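Local coordinates for protein cellulase IBT99 (Metagenomes, PDB 6WBT) that probably hydrolyses 6-phospho-alpha-glucosides, as a family 4 glycoside hydrolase that binds NAD, a manganese ion and glucose 6-phosphate, at residues Ser194-Thr206 and Ile378-Asp390. Residues are numbered along the deposited sequence; the frame is centred on the assembly and turned at random.
With MN (manganese (II) ion), chain E; G6P (6-O-phosphono-alpha-D-glucopyranose), chain F.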
loop_
_atom_site.group_PDB
_atom_site.type_symbol
_atom_site.label_atom_id
_atom_site.label_comp_id
_atom_site.label_asym_id
_atom_site.label_seq_id
_atom_site.Cartn_x
_atom_site.Cartn_y
_atom_site.Cartn_z
ATOM N N SER A 194 -28.790 0.993 -0.353
ATOM C CA SER A 194 -27.881 2.091 -0.085
ATOM C C SER A 194 -26.442 1.611 -0.164
ATOM O O SER A 194 -26.147 0.433 0.057
ATOM C CB SER A 194 -28.144 2.710 1.293
ATOM O OG SER A 194 -27.974 1.745 2.317
ATOM N N ASP A 195 -25.556 2.544 -0.499
ATOM C CA ASP A 195 -24.117 2.343 -0.443
ATOM C C ASP A 195 -23.600 2.849 0.898
ATOM O O ASP A 195 -23.961 3.945 1.339
ATOM C CB ASP A 195 -23.420 3.077 -1.591
ATOM C CG ASP A 195 -23.957 2.678 -2.951
ATOM O OD1 ASP A 195 -24.173 1.469 -3.172
ATOM O OD2 ASP A 195 -24.170 3.572 -3.795
ATOM N N TYR A 196 -22.747 2.054 1.539
ATOM C CA TYR A 196 -22.409 2.276 2.938
ATOM C C TYR A 196 -20.981 1.815 3.196
ATOM O O TYR A 196 -20.502 0.862 2.579
ATOM C CB TYR A 196 -23.405 1.531 3.839
ATOM C CG TYR A 196 -23.185 1.667 5.328
ATOM C CD1 TYR A 196 -22.347 0.792 6.005
ATOM C CD2 TYR A 196 -23.844 2.644 6.060
ATOM C CE1 TYR A 196 -22.152 0.902 7.366
ATOM C CE2 TYR A 196 -23.657 2.762 7.423
ATOM C CZ TYR A 196 -22.810 1.887 8.071
ATOM O OH TYR A 196 -22.618 1.996 9.429
ATOM N N PHE A 197 -20.301 2.508 4.109
ATOM C CA PHE A 197 -18.963 2.107 4.521
ATOM C C PHE A 197 -18.711 2.605 5.935
ATOM O O PHE A 197 -19.409 3.490 6.435
ATOM C CB PHE A 197 -17.882 2.635 3.565
ATOM C CG PHE A 197 -17.547 4.090 3.763
ATOM C CD1 PHE A 197 -16.510 4.471 4.602
ATOM C CD2 PHE A 197 -18.259 5.074 3.100
ATOM C CE1 PHE A 197 -16.201 5.806 4.785
ATOM C CE2 PHE A 197 -17.951 6.410 3.277
ATOM C CZ PHE A 197 -16.921 6.776 4.119
ATOM N N GLY A 198 -17.689 2.031 6.571
ATOM C CA GLY A 198 -17.286 2.388 7.910
ATOM C C GLY A 198 -17.192 1.158 8.782
ATOM O O GLY A 198 -17.130 0.026 8.291
ATOM N N LEU A 199 -17.168 1.384 10.091
ATOM C CA LEU A 199 -17.163 0.312 11.073
ATOM C C LEU A 199 -18.569 0.118 11.636
ATOM O O LEU A 199 -19.493 0.879 11.342
ATOM C CB LEU A 199 -16.169 0.614 12.198
ATOM C CG LEU A 199 -14.721 0.881 11.780
ATOM C CD1 LEU A 199 -13.848 1.129 13.000
ATOM C CD2 LEU A 199 -14.174 -0.272 10.952
ATOM N N ASN A 200 -18.721 -0.921 12.453
ATOM C CA ASN A 200 -20.010 -1.179 13.083
ATOM C C ASN A 200 -20.362 -0.043 14.035
ATOM O O ASN A 200 -19.569 0.320 14.908
ATOM C CB ASN A 200 -19.983 -2.515 13.827
ATOM C CG ASN A 200 -21.301 -2.830 14.510
ATOM O OD1 ASN A 200 -21.374 -2.924 15.736
ATOM N ND2 ASN A 200 -22.353 -2.987 13.719
ATOM N N HIS A 201 -21.561 0.521 13.851
ATOM C CA HIS A 201 -22.004 1.708 14.583
ATOM C C HIS A 201 -21.031 2.868 14.390
ATOM O O HIS A 201 -20.788 3.656 15.309
ATOM C CB HIS A 201 -22.201 1.406 16.072
ATOM C CG HIS A 201 -23.195 0.318 16.343
ATOM N ND1 HIS A 201 -23.270 -0.334 17.555
ATOM C CD2 HIS A 201 -24.155 -0.228 15.560
ATOM C CE1 HIS A 201 -24.233 -1.238 17.506
ATOM N NE2 HIS A 201 -24.786 -1.193 16.307
ATOM N N TYR A 202 -20.474 2.977 13.184
ATOM C CA TYR A 202 -19.411 3.932 12.896
ATOM C C TYR A 202 -19.283 4.133 11.391
ATOM O O TYR A 202 -18.169 4.212 10.862
ATOM C CB TYR A 202 -18.089 3.441 13.488
ATOM C CG TYR A 202 -17.129 4.533 13.905
ATOM C CD1 TYR A 202 -17.325 5.241 15.081
ATOM C CD2 TYR A 202 -16.017 4.841 13.130
ATOM C CE1 TYR A 202 -16.452 6.234 15.470
ATOM C CE2 TYR A 202 -15.135 5.833 13.513
ATOM C CZ TYR A 202 -15.358 6.525 14.684
ATOM O OH TYR A 202 -14.485 7.515 15.072
ATOM N N GLY A 203 -20.417 4.226 10.694
ATOM C CA GLY A 203 -20.411 4.271 9.244
ATOM C C GLY A 203 -21.144 5.451 8.646
ATOM O O GLY A 203 -21.572 6.362 9.362
ATOM N N TRP A 204 -21.280 5.446 7.320
ATOM C CA TRP A 204 -21.917 6.533 6.593
ATOM C C TRP A 204 -22.648 5.973 5.382
ATOM O O TRP A 204 -22.198 5.010 4.756
ATOM C CB TRP A 204 -20.896 7.586 6.141
ATOM C CG TRP A 204 -20.055 8.137 7.250
ATOM C CD1 TRP A 204 -18.920 7.584 7.768
ATOM C CD2 TRP A 204 -20.276 9.352 7.977
ATOM N NE1 TRP A 204 -18.423 8.377 8.773
ATOM C CE2 TRP A 204 -19.239 9.468 8.922
ATOM C CE3 TRP A 204 -21.253 10.353 7.922
ATOM C CZ2 TRP A 204 -19.145 10.546 9.801
ATOM C CZ3 TRP A 204 -21.159 11.422 8.798
ATOM C CH2 TRP A 204 -20.113 11.509 9.726
ATOM N N PHE A 205 -23.778 6.597 5.051
ATOM C CA PHE A 205 -24.565 6.244 3.873
ATOM C C PHE A 205 -24.202 7.206 2.748
ATOM O O PHE A 205 -24.623 8.368 2.756
ATOM C CB PHE A 205 -26.061 6.299 4.179
ATOM C CG PHE A 205 -26.518 5.274 5.177
ATOM C CD1 PHE A 205 -27.088 4.083 4.757
ATOM C CD2 PHE A 205 -26.387 5.504 6.537
ATOM C CE1 PHE A 205 -27.514 3.140 5.673
ATOM C CE2 PHE A 205 -26.810 4.564 7.459
ATOM C CZ PHE A 205 -27.375 3.381 7.025
ATOM N N THR A 206 -23.426 6.723 1.775
ATOM C CA THR A 206 -22.969 7.594 0.696
ATOM C C THR A 206 -24.069 7.854 -0.329
ATOM O O THR A 206 -24.243 8.991 -0.779
ATOM C CB THR A 206 -21.739 6.993 0.014
ATOM O OG1 THR A 206 -22.067 5.707 -0.526
ATOM C CG2 THR A 206 -20.602 6.841 1.010
ATOM N N ILE A 378 -11.709 6.330 0.504
ATOM C CA ILE A 378 -12.648 7.214 1.190
ATOM C C ILE A 378 -11.934 8.525 1.496
ATOM O O ILE A 378 -10.705 8.533 1.663
ATOM C CB ILE A 378 -13.204 6.559 2.464
ATOM C CG1 ILE A 378 -12.080 6.285 3.466
ATOM C CG2 ILE A 378 -13.940 5.268 2.119
ATOM C CD1 ILE A 378 -12.556 5.667 4.766
ATOM N N PRO A 379 -12.644 9.652 1.563
ATOM C CA PRO A 379 -11.975 10.939 1.799
ATOM C C PRO A 379 -11.317 11.003 3.171
ATOM O O PRO A 379 -11.474 10.125 4.023
ATOM C CB PRO A 379 -13.106 11.966 1.662
ATOM C CG PRO A 379 -14.372 11.185 1.778
ATOM C CD PRO A 379 -14.074 9.817 1.257
ATOM N N ARG A 380 -10.568 12.091 3.380
ATOM C CA ARG A 380 -9.668 12.176 4.529
ATOM C C ARG A 380 -10.426 12.235 5.850
ATOM O O ARG A 380 -10.031 11.583 6.824
ATOM C CB ARG A 380 -8.748 13.391 4.383
ATOM C CG ARG A 380 -7.970 13.736 5.645
ATOM C CD ARG A 380 -7.085 14.958 5.449
ATOM N NE ARG A 380 -5.782 14.620 4.883
ATOM C CZ ARG A 380 -5.469 14.732 3.596
ATOM N NH1 ARG A 380 -6.365 15.179 2.727
ATOM N NH2 ARG A 380 -4.255 14.399 3.177
ATOM N N PHE A 381 -11.511 13.013 5.910
ATOM C CA PHE A 381 -12.221 13.193 7.175
ATOM C C PHE A 381 -12.762 11.878 7.719
ATOM O O PHE A 381 -12.834 11.694 8.939
ATOM C CB PHE A 381 -13.359 14.199 7.006
ATOM C CG PHE A 381 -14.270 14.286 8.198
ATOM C CD1 PHE A 381 -13.810 14.792 9.402
ATOM C CD2 PHE A 381 -15.587 13.863 8.115
ATOM C CE1 PHE A 381 -14.644 14.876 10.501
ATOM C CE2 PHE A 381 -16.427 13.943 9.210
ATOM C CZ PHE A 381 -15.955 14.450 10.405
ATOM N N TYR A 382 -13.143 10.956 6.839
ATOM C CA TYR A 382 -13.684 9.676 7.272
ATOM C C TYR A 382 -12.613 8.609 7.434
ATOM O O TYR A 382 -12.843 7.624 8.144
ATOM C CB TYR A 382 -14.754 9.208 6.284
ATOM C CG TYR A 382 -15.784 10.279 6.010
ATOM C CD1 TYR A 382 -16.872 10.452 6.850
ATOM C CD2 TYR A 382 -15.652 11.134 4.926
ATOM C CE1 TYR A 382 -17.810 11.436 6.610
ATOM C CE2 TYR A 382 -16.583 12.121 4.676
ATOM C CZ TYR A 382 -17.661 12.267 5.523
ATOM O OH TYR A 382 -18.594 13.248 5.286
ATOM N N LYS A 383 -11.453 8.785 6.800
ATOM C CA LYS A 383 -10.326 7.896 7.059
ATOM C C LYS A 383 -9.781 8.106 8.466
ATOM O O LYS A 383 -9.572 7.142 9.212
ATOM C CB LYS A 383 -9.228 8.121 6.019
ATOM C CG LYS A 383 -7.906 7.447 6.357
ATOM C CD LYS A 383 -6.811 7.863 5.386
ATOM C CE LYS A 383 -5.452 7.329 5.815
ATOM N NZ LYS A 383 -5.417 5.842 5.853
ATOM N N GLY A 384 -9.553 9.365 8.849
ATOM C CA GLY A 384 -8.983 9.645 10.155
ATOM C C GLY A 384 -9.872 9.217 11.304
ATOM O O GLY A 384 -9.377 8.811 12.360
ATOM N N LEU A 385 -11.192 9.300 11.122
ATOM C CA LEU A 385 -12.111 8.843 12.159
ATOM C C LEU A 385 -12.079 7.326 12.295
ATOM O O LEU A 385 -12.095 6.796 13.412
ATOM C CB LEU A 385 -13.529 9.327 11.854
ATOM C CG LEU A 385 -13.817 10.808 12.104
ATOM C CD1 LEU A 385 -15.200 11.177 11.595
ATOM C CD2 LEU A 385 -13.689 11.127 13.585
ATOM N N ILE A 386 -12.033 6.609 11.169
ATOM C CA ILE A 386 -11.986 5.152 11.223
ATOM C C ILE A 386 -10.618 4.673 11.693
ATOM O O ILE A 386 -10.518 3.666 12.404
ATOM C CB ILE A 386 -12.361 4.558 9.852
ATOM C CG1 ILE A 386 -13.801 4.930 9.489
ATOM C CG2 ILE A 386 -12.198 3.046 9.850
ATOM C CD1 ILE A 386 -14.226 4.463 8.114
ATOM N N GLU A 387 -9.548 5.384 11.324
ATOM C CA GLU A 387 -8.211 4.989 11.759
ATOM C C GLU A 387 -8.081 5.046 13.277
ATOM O O GLU A 387 -7.403 4.206 13.881
ATOM C CB GLU A 387 -7.153 5.879 11.102
ATOM C CG GLU A 387 -6.892 5.581 9.630
ATOM C CD GLU A 387 -6.100 4.306 9.410
ATOM O OE1 GLU A 387 -5.680 3.677 10.403
ATOM O OE2 GLU A 387 -5.893 3.933 8.235
ATOM N N GLN A 388 -8.724 6.028 13.912
ATOM C CA GLN A 388 -8.651 6.137 15.365
ATOM C C GLN A 388 -9.398 4.993 16.039
ATOM O O GLN A 388 -8.879 4.359 16.965
ATOM C CB GLN A 388 -9.206 7.486 15.819
ATOM C CG GLN A 388 -9.191 7.682 17.327
ATOM C CD GLN A 388 -9.711 9.042 17.744
ATOM O OE1 GLN A 388 -10.115 9.848 16.907
ATOM N NE2 GLN A 388 -9.703 9.304 19.045
ATOM N N GLN A 389 -10.623 4.712 15.584
ATOM C CA GLN A 389 -11.408 3.641 16.190
ATOM C C GLN A 389 -10.811 2.273 15.887
ATOM O O GLN A 389 -10.802 1.391 16.754
ATOM C CB GLN A 389 -12.855 3.714 15.704
ATOM C CG GLN A 389 -13.827 4.265 16.735
ATOM C CD GLN A 389 -14.094 3.292 17.865
ATOM O OE1 GLN A 389 -13.517 3.404 18.946
ATOM N NE2 GLN A 389 -14.977 2.330 17.622
ATOM N N ASP A 390 -10.312 2.074 14.665
ATOM C CA ASP A 390 -9.710 0.789 14.318
ATOM C C ASP A 390 -8.472 0.520 15.162
ATOM O O ASP A 390 -8.222 -0.622 15.566
ATOM C CB ASP A 390 -9.367 0.751 12.830
ATOM C CG ASP A 390 -9.085 -0.652 12.334
ATOM O OD1 ASP A 390 -10.035 -1.461 12.275
ATOM O OD2 ASP A 390 -7.918 -0.946 12.002
HETATM MN MN MN E . -25.623 -3.117 16.043
HETATM C C1 G6P F . -30.060 -1.425 17.353
HETATM C C2 G6P F . -28.546 -1.505 17.531
HETATM C C3 G6P F . -28.179 -2.394 18.713
HETATM C C4 G6P F . -28.957 -1.977 19.955
HETATM C C5 G6P F . -30.446 -1.954 19.631
HETATM C C6 G6P F . -31.304 -1.591 20.840
HETATM O O1 G6P F . -30.564 -2.709 16.972
HETATM O O2 G6P F . -27.950 -2.029 16.339
HETATM O O3 G6P F . -26.774 -2.299 18.968
HETATM O O4 G6P F . -28.705 -2.899 21.020
HETATM O O5 G6P F . -30.676 -1.020 18.576
HETATM O O6 G6P F . -30.509 -1.491 22.020
HETATM P P G6P F . -31.224 -1.452 23.461
HETATM O O1P G6P F . -30.431 -0.433 24.240
HETATM O O2P G6P F . -31.117 -2.869 23.970
HETATM O O3P G6P F . -32.637 -1.022 23.144
HETATM O O HOH W 1 -17.304 0.697 15.709
#
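The carbonyl oxygen of L385, in the first turns of helix 380-402, accepts a hydrogen bond from the phenol of Y202, with OH 3.0 Å from O. The donor stands well above the carbonyl plane, and the C=O...OH angle is 114°. Q389 lays CG over one face of the Y202 ring in a CH-pi contact, 3.6 Å from its centroid, and the bend at chi2 (-72°) turns the amide beyond it, while the backbone of L385 and I386 passes along the ring edge. The tyrosine is thus held at its hydroxyl, on one face and at its rim.

Farther along strand 202-210, W204 and Y382 form a T-shaped pair: the tyrosine edge points into the indole face, and the centroid of the five-membered ring of W204 lies 4.5 Å from that of the Y382 ring, with the planes 76° apart. The Y382 hydroxyl finds its partner outside the contact, at D260. On strand 192-197, F197 receives I378 CG2 over one face, 3.8 Å from the ring centroid, and Y382 CB at its edge. I386 fills the middle, its CG2 branch against L199 CG and its CD1 3.7 Å from G198 CA.

Between the two strands, the type II turn L199-Y202 carries H201, whose NE2 binds manganese at 2.1 Å together with C171 SG and O2 of the bound glucose 6-phosphate. A largely apolar interface with one phenol-to-backbone bond therefore seats on the helix the hairpin whose turn carries H201 into the sugar-phosphate pocket.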